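Local coordinates for protein adenosyl-chloride synthase (Thermotoga maritima, PDB 2ZBV) that binds adenosine and probably acts on S-adenosyl-L-methionine as a hydrolase or halogenase, displacing its methionine with hydroxide or chloride, at residues Ile187-Asp190 against Leu191-Leu195; Ala46-Val49 against Leu50-Ser54; Leu55-Pro58 against Pro59-Phe63. One frame throughout, in Å; residues are numbered along the deposited sequence.

How the contacts relate
Along the chain contact 2 comes first, contact 3 follows at once, and contact 1 lies far downstream. Contacts 2 and 3 both belong to the N-terminal domain: helix 43-54 runs through contact 2 and its exit loop, contact 3, leads into strand 62-66 of the six-stranded mixed sheet. Their centres are about 11 Å apart and they touch where Leu50 and Ser54 pack on Phe63; both also meet the second subunit. Contact 1 sits on the short helix 189-192 of the C-terminal domain, its centre about 19 Å from that of contact 2 and about 26 Å from that of contact 3. Each domain carries residues that contact a bound adenosine, and Arg52 of contact 2 reaches across to Thr185, just before contact 1.

Contact 1: Ile187-Asp190 against Leu191-Leu195; sequences IPFD and LFLKL
Phe189 and Phe192 lie side by side on one flank of the short helix 189-192, their side chains pointing the same way. The planes are inclined at 50° and the centroids lie 5.2 Å apart, an oblique pair in which CD1 of Phe192 sits over one face of the Phe189 ring, toward its rim, 3.8 Å from CE1 of Phe189. Both rings reach this flank because CG is anti to the backbone N in each (chi1 -157° and 172°). This is the tight, inner part: both rings pack on Leu238 of strand 237-242, Phe192 also meets Val170, and Leu193 crosses Phe189, bringing CD2 to 3.7 Å from CE2 of that ring. An alanine in place of Phe189 would remove the ring and is likely to open a gap between Phe192, Leu193 and Leu238. Leu191 and Pro188 form a partly exposed shoulder of the turn, running alongside each other with CB of Leu191 3.8 Å from CD of Pro188; CG2 of Ile187 approaches CD2 of Leu191 at 4.2 Å. The solvent side is looser: the exposed Asp190 has OD1 no closer than 4.2 Å to CD1 of Leu193, and Lys194 is extended. Pro188 is the N-cap; its carbonyl accepts Phe192 N at 3.1 Å, nearly straight, whereas Leu193 N meets Phe189 O at 2.9 Å with a more bent angle. Two backbone bonds thus shape a short helical turn whose buried side is apolar and fastened to the C-terminal domain's strands, with the charged Asp190 and Lys194 on its exposed side.

Contact 2: Ala46-Val49 against Leu50-Ser54; sequences ASHV and LYRAS
Helix 43-54 of the N-terminal domain supplies two successive turns here, with four i to i+4 backbone bonds joining 46-49 to 50-54. The straightest runs from Arg52 N to His48 O, 3.1 Å at 175°. The same residues lie side by side on one flank, ring and guanidinium planes 74° apart. A water bridges them at the edge of both groups, 2.9 Å from His48 ND1 and accepting from Arg52 NE at 3.0 Å; NH2 of Arg52 stays 4.1 Å from His48 ND1. With CG beside its backbone N (chi1 -59°) and the chain extended to NE, Arg52 passes over His48 O, its CG 3.3 Å from that oxygen, and carries its guanidinium to the C-terminal domain, where NH2 bonds Thr185 O and Phe237 takes a cation-pi contact. On other flanks Leu50 packs on Val65 and Val99, and Val49 and Ala53 meet His13 and Val17 of the second subunit. Ser47 OG bonds back to Arg44 O; Ser54 OG gives a short bond to Tyr51 O, 2.5 Å, and also hydrogen-bonds Tyr103 OH. The arrangement is that of a buried alpha-helix packed against strand 62-66, in the parallel part of an alpha/beta domain's mixed sheet, with one flank turned to the domain interface.

Contact 3: Leu55-Pro58 against Pro59-Phe63; sequences LDFP and PSTVF
A type II beta turn from Pro58 to Thr61, flanked by an edge-to-face pair of phenylalanines, makes this local contact in the loop between helix 43-54 and strand 62-66 of the N-terminal domain. The chain leaves the helix, rounds the turn and enters the mixed sheet, where Phe63 already pairs with Tyr87 through its backbone. Pro59 and Ser60 occupy the turn's two central positions, on its exposed side. On the buried side the edge of Phe63 is directed at the face of Phe57, with planes at 68° and centroids 5.2 Å apart. CE1 of Phe63 lies above that face toward its rim, and CZ comes to 3.6 Å from Phe57 CB. Thr61 crosses Phe57 at about a right angle: its CG2 touches CD1 of the Phe57 ring at 3.6 Å and also lies over one face of Phe63, toward its rim, so that it touches both rings. A chi1 of -81°, CG anti to the carbonyl carbon, turns the Phe57 ring to meet both partners. Beyond it, Phe63 meets Phe88 at nearly parallel planes, Phe57 packs on Ala20 of the second subunit, and Asp56 forms a salt bridge with Arg129 of that subunit. The turn is closed at Pro58 O, which takes weak bonds from Gln86 NE2 and, at 3.3 Å, from Thr61 N, and a short one from Thr61 OG1 at 2.5 Å, this last donor tilted 27° from the carbonyl plane.

Contact 1: Ile187-Asp190 against Leu191-Leu195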
ATOM      1  N   ILE A 187      -1.219  23.347  15.113  1.00 28.84           N
ATOM      2  CA  ILE A 187      -0.657  24.667  15.382  1.00 27.33           C
ATOM      3  C   ILE A 187       0.287  25.080  14.255  1.00 27.17           C
ATOM      4  O   ILE A 187       1.303  24.429  14.017  1.00 26.21           O
ATOM      5  CB  ILE A 187       0.147  24.664  16.703  1.00 27.63           C
ATOM      6  CG1 ILE A 187      -0.762  24.270  17.867  1.00 26.49           C
ATOM      7  CG2 ILE A 187       0.767  26.037  16.943  1.00 27.36           C
ATOM      8  CD1 ILE A 187      -0.004  23.894  19.126  1.00 28.70           C
ATOM      9  N   PRO A 188      -0.032  26.171  13.542  1.00 28.40           N
ATOM     10  CA  PRO A 188       0.873  26.570  12.463  1.00 28.04           C
ATOM     11  C   PRO A 188       2.208  26.972  13.078  1.00 29.61           C
ATOM     12  O   PRO A 188       2.234  27.640  14.116  1.00 29.34           O
ATOM     13  CB  PRO A 188       0.155  27.760  11.823  1.00 29.46           C
ATOM     14  CG  PRO A 188      -1.300  27.532  12.181  1.00 30.25           C
ATOM     15  CD  PRO A 188      -1.207  27.055  13.601  1.00 29.27           C
ATOM     16  N   PHE A 189       3.314  26.573  12.461  1.00 29.48           N
ATOM     17  CA  PHE A 189       4.612  26.937  13.018  1.00 30.82           C
ATOM     18  C   PHE A 189       4.774  28.455  13.021  1.00 33.55           C
ATOM     19  O   PHE A 189       5.517  29.002  13.834  1.00 34.50           O
ATOM     20  CB  PHE A 189       5.756  26.299  12.233  1.00 29.45           C
ATOM     21  CG  PHE A 189       7.023  26.176  13.029  1.00 28.01           C
ATOM     22  CD1 PHE A 189       7.161  25.175  13.984  1.00 27.22           C
ATOM     23  CD2 PHE A 189       8.054  27.093  12.867  1.00 27.21           C
ATOM     24  CE1 PHE A 189       8.305  25.089  14.770  1.00 26.44           C
ATOM     25  CE2 PHE A 189       9.204  27.016  13.650  1.00 27.64           C
ATOM     26  CZ  PHE A 189       9.330  26.012  14.603  1.00 26.54           C
ATOM     27  N   ASP A 190       4.082  29.130  12.105  1.00 37.51           N
ATOM     28  CA  ASP A 190       4.128  30.592  12.029  1.00 40.11           C
ATOM     29  C   ASP A 190       3.489  31.176  13.283  1.00 40.34           C
ATOM     30  O   ASP A 190       4.001  32.130  13.867  1.00 41.10           O
ATOM     31  CB  ASP A 190       3.371  31.102  10.799  1.00 43.57           C
ATOM     32  CG  ASP A 190       4.148  30.907   9.516  1.00 47.83           C
ATOM     33  OD1 ASP A 190       5.349  31.252   9.493  1.00 48.85           O
ATOM     34  OD2 ASP A 190       3.557  30.419   8.529  1.00 50.54           O
ATOM     35  N   LEU A 191       2.363  30.598  13.689  1.00 40.42           N
ATOM     36  CA  LEU A 191       1.668  31.046  14.887  1.00 40.51           C
ATOM     37  C   LEU A 191       2.623  30.880  16.067  1.00 40.30           C
ATOM     38  O   LEU A 191       2.751  31.765  16.917  1.00 40.19           O
ATOM     39  CB  LEU A 191       0.412  30.202  15.116  1.00 41.25           C
ATOM     40  CG  LEU A 191      -0.465  30.643  16.288  1.00 42.91           C
ATOM     41  CD1 LEU A 191      -1.139  31.958  15.931  1.00 45.05           C
ATOM     42  CD2 LEU A 191      -1.508  29.585  16.596  1.00 43.77           C
ATOM     43  N   PHE A 192       3.292  29.733  16.106  1.00 39.80           N
ATOM     44  CA  PHE A 192       4.250  29.429  17.164  1.00 37.78           C
ATOM     45  C   PHE A 192       5.389  30.442  17.153  1.00 37.75           C
ATOM     46  O   PHE A 192       5.907  30.820  18.203  1.00 38.15           O
ATOM     47  CB  PHE A 192       4.798  28.010  16.970  1.00 36.67           C
ATOM     48  CG  PHE A 192       5.933  27.658  17.893  1.00 36.49           C
ATOM     49  CD1 PHE A 192       7.226  27.537  17.405  1.00 36.56           C
ATOM     50  CD2 PHE A 192       5.706  27.430  19.246  1.00 36.64           C
ATOM     51  CE1 PHE A 192       8.280  27.190  18.251  1.00 38.15           C
ATOM     52  CE2 PHE A 192       6.750  27.084  20.101  1.00 36.98           C
ATOM     53  CZ  PHE A 192       8.040  26.963  19.601  1.00 36.81           C
ATOM     54  N   LEU A 193       5.769  30.889  15.965  1.00 38.21           N
ATOM     55  CA  LEU A 193       6.850  31.853  15.831  1.00 41.76           C
ATOM     56  C   LEU A 193       6.497  33.235  16.364  1.00 44.87           C
ATOM     57  O   LEU A 193       7.348  34.123  16.398  1.00 45.86           O
ATOM     58  CB  LEU A 193       7.282  31.964  14.368  1.00 42.60           C
ATOM     59  CG  LEU A 193       8.052  30.762  13.815  1.00 43.48           C
ATOM     60  CD1 LEU A 193       8.365  30.981  12.343  1.00 43.35           C
ATOM     61  CD2 LEU A 193       9.334  30.571  14.616  1.00 42.87           C
ATOM     62  N   LYS A 194       5.244  33.420  16.774  1.00 46.99           N
ATOM     63  CA  LYS A 194       4.811  34.704  17.316  1.00 49.20           C
ATOM     64  C   LYS A 194       5.051  34.767  18.818  1.00 49.88           C
ATOM     65  O   LYS A 194       4.800  35.791  19.451  1.00 50.10           O
ATOM     66  CB  LYS A 194       3.334  34.951  17.001  1.00 50.20           C
ATOM     67  CG  LYS A 194       3.107  35.327  15.551  1.00 53.19           C
ATOM     68  CD  LYS A 194       1.640  35.413  15.186  1.00 55.45           C
ATOM     69  CE  LYS A 194       1.486  35.807  13.720  1.00 56.32           C
ATOM     70  NZ  LYS A 194       0.087  35.661  13.242  1.00 59.07           N
ATOM     71  N   LEU A 195       5.533  33.663  19.379  1.00 49.86           N
ATOM     72  CA  LEU A 195       5.834  33.595  20.804  1.00 50.07           C
ATOM     73  C   LEU A 195       7.266  34.077  20.992  1.00 50.23           C
ATOM     74  O   LEU A 195       7.853  33.911  22.063  1.00 51.33           O
ATOM     75  CB  LEU A 195       5.722  32.155  21.319  1.00 50.04           C
ATOM     76  CG  LEU A 195       4.348  31.487  21.401  1.00 50.35           C
ATOM     77  CD1 LEU A 195       4.521  30.058  21.896  1.00 50.59           C
ATOM     78  CD2 LEU A 195       3.438  32.268  22.339  1.00 49.91           C
TER

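Contact 2: Ala46-Val49 against Leu50-Ser54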
ATOM      1  N   ALA A  46      -8.947  12.570   8.611  1.00 17.73           N
ATOM      2  CA  ALA A  46      -8.963  12.714   7.161  1.00 19.18           C
ATOM      3  C   ALA A  46      -8.995  14.194   6.731  1.00 17.90           C
ATOM      4  O   ALA A  46      -8.341  14.568   5.759  1.00 18.58           O
ATOM      5  CB  ALA A  46     -10.171  11.966   6.573  1.00 17.71           C
ATOM      6  N   SER A  47      -9.733  15.031   7.459  1.00 17.00           N
ATOM      7  CA  SER A  47      -9.836  16.449   7.093  1.00 17.15           C
ATOM      8  C   SER A  47      -8.464  17.110   7.136  1.00 17.16           C
ATOM      9  O   SER A  47      -8.130  17.921   6.276  1.00 17.71           O
ATOM     10  CB  SER A  47     -10.838  17.191   8.005  1.00 16.83           C
ATOM     11  OG  SER A  47     -10.357  17.398   9.327  1.00 20.73           O
ATOM     12  N   HIS A  48      -7.657  16.743   8.126  1.00 18.33           N
ATOM     13  CA  HIS A  48      -6.301  17.281   8.251  1.00 18.29           C
ATOM     14  C   HIS A  48      -5.363  16.748   7.169  1.00 17.02           C
ATOM     15  O   HIS A  48      -4.646  17.521   6.529  1.00 15.74           O
ATOM     16  CB  HIS A  48      -5.727  16.942   9.627  1.00 20.56           C
ATOM     17  CG  HIS A  48      -6.313  17.757  10.735  1.00 21.97           C
ATOM     18  ND1 HIS A  48      -6.119  19.118  10.834  1.00 20.91           N
ATOM     19  CD2 HIS A  48      -7.089  17.406  11.788  1.00 23.72           C
ATOM     20  CE1 HIS A  48      -6.753  19.571  11.902  1.00 25.13           C
ATOM     21  NE2 HIS A  48      -7.349  18.552  12.498  1.00 26.33           N
ATOM     22  N   VAL A  49      -5.354  15.429   6.978  1.00 16.03           N
ATOM     23  CA  VAL A  49      -4.502  14.806   5.958  1.00 15.47           C
ATOM     24  C   VAL A  49      -4.820  15.372   4.571  1.00 16.21           C
ATOM     25  O   VAL A  49      -3.921  15.628   3.771  1.00 17.25           O
ATOM     26  CB  VAL A  49      -4.697  13.263   5.900  1.00 14.96           C
ATOM     27  CG1 VAL A  49      -3.889  12.690   4.737  1.00 15.73           C
ATOM     28  CG2 VAL A  49      -4.226  12.614   7.217  1.00 14.39           C
ATOM     29  N   LEU A  50      -6.105  15.564   4.297  1.00 15.45           N
ATOM     30  CA  LEU A  50      -6.552  16.101   3.009  1.00 16.51           C
ATOM     31  C   LEU A  50      -5.957  17.480   2.750  1.00 14.98           C
ATOM     32  O   LEU A  50      -5.366  17.733   1.702  1.00 15.61           O
ATOM     33  CB  LEU A  50      -8.076  16.212   2.990  1.00 13.82           C
ATOM     34  CG  LEU A  50      -8.664  16.906   1.760  1.00 15.75           C
ATOM     35  CD1 LEU A  50      -8.396  16.058   0.524  1.00 15.78           C
ATOM     36  CD2 LEU A  50     -10.172  17.104   1.962  1.00 13.72           C
ATOM     37  N   TYR A  51      -6.116  18.381   3.707  1.00 16.96           N
ATOM     38  CA  TYR A  51      -5.571  19.722   3.532  1.00 18.68           C
ATOM     39  C   TYR A  51      -4.059  19.703   3.298  1.00 18.87           C
ATOM     40  O   TYR A  51      -3.564  20.255   2.320  1.00 20.41           O
ATOM     41  CB  TYR A  51      -5.884  20.589   4.746  1.00 18.70           C
ATOM     42  CG  TYR A  51      -5.131  21.896   4.724  1.00 20.75           C
ATOM     43  CD1 TYR A  51      -5.337  22.825   3.702  1.00 21.41           C
ATOM     44  CD2 TYR A  51      -4.180  22.190   5.703  1.00 22.90           C
ATOM     45  CE1 TYR A  51      -4.613  24.015   3.654  1.00 22.63           C
ATOM     46  CE2 TYR A  51      -3.447  23.380   5.661  1.00 23.83           C
ATOM     47  CZ  TYR A  51      -3.670  24.282   4.635  1.00 23.27           C
ATOM     48  OH  TYR A  51      -2.940  25.444   4.585  1.00 28.16           O
ATOM     49  N   ARG A  52      -3.325  19.061   4.197  1.00 19.44           N
ATOM     50  CA  ARG A  52      -1.874  19.005   4.065  1.00 19.98           C
ATOM     51  C   ARG A  52      -1.402  18.409   2.747  1.00 18.68           C
ATOM     52  O   ARG A  52      -0.486  18.937   2.118  1.00 16.62           O
ATOM     53  CB  ARG A  52      -1.288  18.267   5.271  1.00 22.55           C
ATOM     54  CG  ARG A  52      -1.667  18.996   6.548  1.00 24.52           C
ATOM     55  CD  ARG A  52      -1.184  18.369   7.823  1.00 28.72           C
ATOM     56  NE  ARG A  52      -1.820  19.058   8.945  1.00 30.52           N
ATOM     57  CZ  ARG A  52      -1.413  18.984  10.206  1.00 29.05           C
ATOM     58  NH1 ARG A  52      -0.357  18.247  10.524  1.00 27.51           N
ATOM     59  NH2 ARG A  52      -2.074  19.645  11.148  1.00 29.63           N
ATOM     60  N   ALA A  53      -2.030  17.330   2.302  1.00 17.66           N
ATOM     61  CA  ALA A  53      -1.623  16.745   1.029  1.00 17.63           C
ATOM     62  C   ALA A  53      -1.977  17.655  -0.152  1.00 18.41           C
ATOM     63  O   ALA A  53      -1.208  17.751  -1.112  1.00 17.41           O
ATOM     64  CB  ALA A  53      -2.275  15.395   0.839  1.00 16.83           C
ATOM     65  N   SER A  54      -3.135  18.317  -0.075  1.00 18.21           N
ATOM     66  CA  SER A  54      -3.608  19.191  -1.157  1.00 19.27           C
ATOM     67  C   SER A  54      -2.664  20.344  -1.455  1.00 19.64           C
ATOM     68  O   SER A  54      -2.674  20.891  -2.558  1.00 17.64           O
ATOM     69  CB  SER A  54      -4.998  19.765  -0.834  1.00 19.45           C
ATOM     70  OG  SER A  54      -4.948  20.696   0.232  1.00 17.58           O
TER
HETATM   71  O   HOH W   1      -4.257  20.763   9.341  1.00 29.08           O

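Contact 3: Leu55-Pro58 against Pro59-Phe63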
ATOM      1  N   LEU A  55      -1.857  20.715  -0.465  1.00 18.62           N
ATOM      2  CA  LEU A  55      -0.901  21.798  -0.630  1.00 19.31           C
ATOM      3  C   LEU A  55       0.125  21.470  -1.712  1.00 20.19           C
ATOM      4  O   LEU A  55       0.713  22.371  -2.317  1.00 20.36           O
ATOM      5  CB  LEU A  55      -0.176  22.065   0.691  1.00 18.73           C
ATOM      6  CG  LEU A  55      -0.954  22.790   1.791  1.00 18.52           C
ATOM      7  CD1 LEU A  55      -0.152  22.720   3.086  1.00 18.15           C
ATOM      8  CD2 LEU A  55      -1.203  24.248   1.387  1.00 16.80           C
ATOM      9  N   ASP A  56       0.348  20.183  -1.957  1.00 18.13           N
ATOM     10  CA  ASP A  56       1.329  19.791  -2.963  1.00 20.88           C
ATOM     11  C   ASP A  56       0.744  19.367  -4.318  1.00 20.54           C
ATOM     12  O   ASP A  56       1.481  19.005  -5.231  1.00 20.07           O
ATOM     13  CB  ASP A  56       2.242  18.704  -2.387  1.00 21.39           C
ATOM     14  CG  ASP A  56       3.143  19.241  -1.269  1.00 24.54           C
ATOM     15  OD1 ASP A  56       3.852  20.229  -1.528  1.00 22.18           O
ATOM     16  OD2 ASP A  56       3.144  18.688  -0.144  1.00 23.04           O
ATOM     17  N   PHE A  57      -0.579  19.407  -4.439  1.00 20.97           N
ATOM     18  CA  PHE A  57      -1.244  19.070  -5.701  1.00 22.19           C
ATOM     19  C   PHE A  57      -1.502  20.391  -6.424  1.00 22.13           C
ATOM     20  O   PHE A  57      -1.729  21.418  -5.791  1.00 22.00           O
ATOM     21  CB  PHE A  57      -2.567  18.338  -5.444  1.00 19.49           C
ATOM     22  CG  PHE A  57      -2.405  16.867  -5.165  1.00 20.18           C
ATOM     23  CD1 PHE A  57      -2.658  15.928  -6.159  1.00 19.35           C
ATOM     24  CD2 PHE A  57      -1.999  16.422  -3.909  1.00 19.84           C
ATOM     25  CE1 PHE A  57      -2.513  14.562  -5.912  1.00 20.51           C
ATOM     26  CE2 PHE A  57      -1.849  15.056  -3.647  1.00 22.41           C
ATOM     27  CZ  PHE A  57      -2.108  14.121  -4.652  1.00 18.10           C
ATOM     28  N   PRO A  58      -1.468  20.383  -7.764  1.00 24.73           N
ATOM     29  CA  PRO A  58      -1.696  21.608  -8.533  1.00 25.00           C
ATOM     30  C   PRO A  58      -3.155  22.040  -8.626  1.00 26.96           C
ATOM     31  O   PRO A  58      -4.065  21.290  -8.267  1.00 25.99           O
ATOM     32  CB  PRO A  58      -1.119  21.255  -9.899  1.00 25.69           C
ATOM     33  CG  PRO A  58      -1.523  19.812 -10.042  1.00 26.58           C
ATOM     34  CD  PRO A  58      -1.175  19.246  -8.658  1.00 24.59           C
ATOM     35  N   PRO A  59      -3.394  23.280  -9.087  1.00 28.81           N
ATOM     36  CA  PRO A  59      -4.780  23.743  -9.212  1.00 27.97           C
ATOM     37  C   PRO A  59      -5.454  22.843 -10.240  1.00 26.39           C
ATOM     38  O   PRO A  59      -4.773  22.268 -11.086  1.00 23.97           O
ATOM     39  CB  PRO A  59      -4.623  25.183  -9.704  1.00 29.34           C
ATOM     40  CG  PRO A  59      -3.326  25.149 -10.452  1.00 31.86           C
ATOM     41  CD  PRO A  59      -2.450  24.316  -9.539  1.00 28.20           C
ATOM     42  N   SER A  60      -6.775  22.712 -10.147  1.00 27.19           N
ATOM     43  CA  SER A  60      -7.570  21.873 -11.049  1.00 27.42           C
ATOM     44  C   SER A  60      -7.571  20.397 -10.675  1.00 26.00           C
ATOM     45  O   SER A  60      -8.201  19.584 -11.348  1.00 24.52           O
ATOM     46  CB  SER A  60      -7.103  22.024 -12.501  1.00 28.88           C
ATOM     47  OG  SER A  60      -7.447  23.303 -13.006  1.00 36.21           O
ATOM     48  N   THR A  61      -6.856  20.051  -9.610  1.00 24.16           N
ATOM     49  CA  THR A  61      -6.812  18.672  -9.151  1.00 21.82           C
ATOM     50  C   THR A  61      -8.188  18.354  -8.586  1.00 20.59           C
ATOM     51  O   THR A  61      -8.811  19.203  -7.956  1.00 19.45           O
ATOM     52  CB  THR A  61      -5.785  18.476  -8.007  1.00 22.40           C
ATOM     53  OG1 THR A  61      -4.466  18.792  -8.473  1.00 24.61           O
ATOM     54  CG2 THR A  61      -5.815  17.037  -7.510  1.00 22.26           C
ATOM     55  N   VAL A  62      -8.658  17.136  -8.834  1.00 21.59           N
ATOM     56  CA  VAL A  62      -9.940  16.678  -8.312  1.00 20.53           C
ATOM     57  C   VAL A  62      -9.621  15.669  -7.204  1.00 20.41           C
ATOM     58  O   VAL A  62      -8.925  14.690  -7.439  1.00 20.47           O
ATOM     59  CB  VAL A  62     -10.784  15.964  -9.394  1.00 21.41           C
ATOM     60  CG1 VAL A  62     -12.028  15.361  -8.756  1.00 18.19           C
ATOM     61  CG2 VAL A  62     -11.193  16.957 -10.492  1.00 20.29           C
ATOM     62  N   PHE A  63     -10.125  15.920  -6.003  1.00 18.77           N
ATOM     63  CA  PHE A  63      -9.882  15.032  -4.874  1.00 19.56           C
ATOM     64  C   PHE A  63     -11.083  14.137  -4.579  1.00 18.73           C
ATOM     65  O   PHE A  63     -12.206  14.614  -4.427  1.00 20.70           O
ATOM     66  CB  PHE A  63      -9.540  15.852  -3.628  1.00 17.61           C
ATOM     67  CG  PHE A  63      -8.219  16.575  -3.718  1.00 19.44           C
ATOM     68  CD1 PHE A  63      -7.038  15.952  -3.321  1.00 18.65           C
ATOM     69  CD2 PHE A  63      -8.158  17.883  -4.201  1.00 19.92           C
ATOM     70  CE1 PHE A  63      -5.806  16.620  -3.399  1.00 17.17           C
ATOM     71  CE2 PHE A  63      -6.929  18.563  -4.285  1.00 20.17           C
ATOM     72  CZ  PHE A  63      -5.752  17.922  -3.881  1.00 19.97           C
TER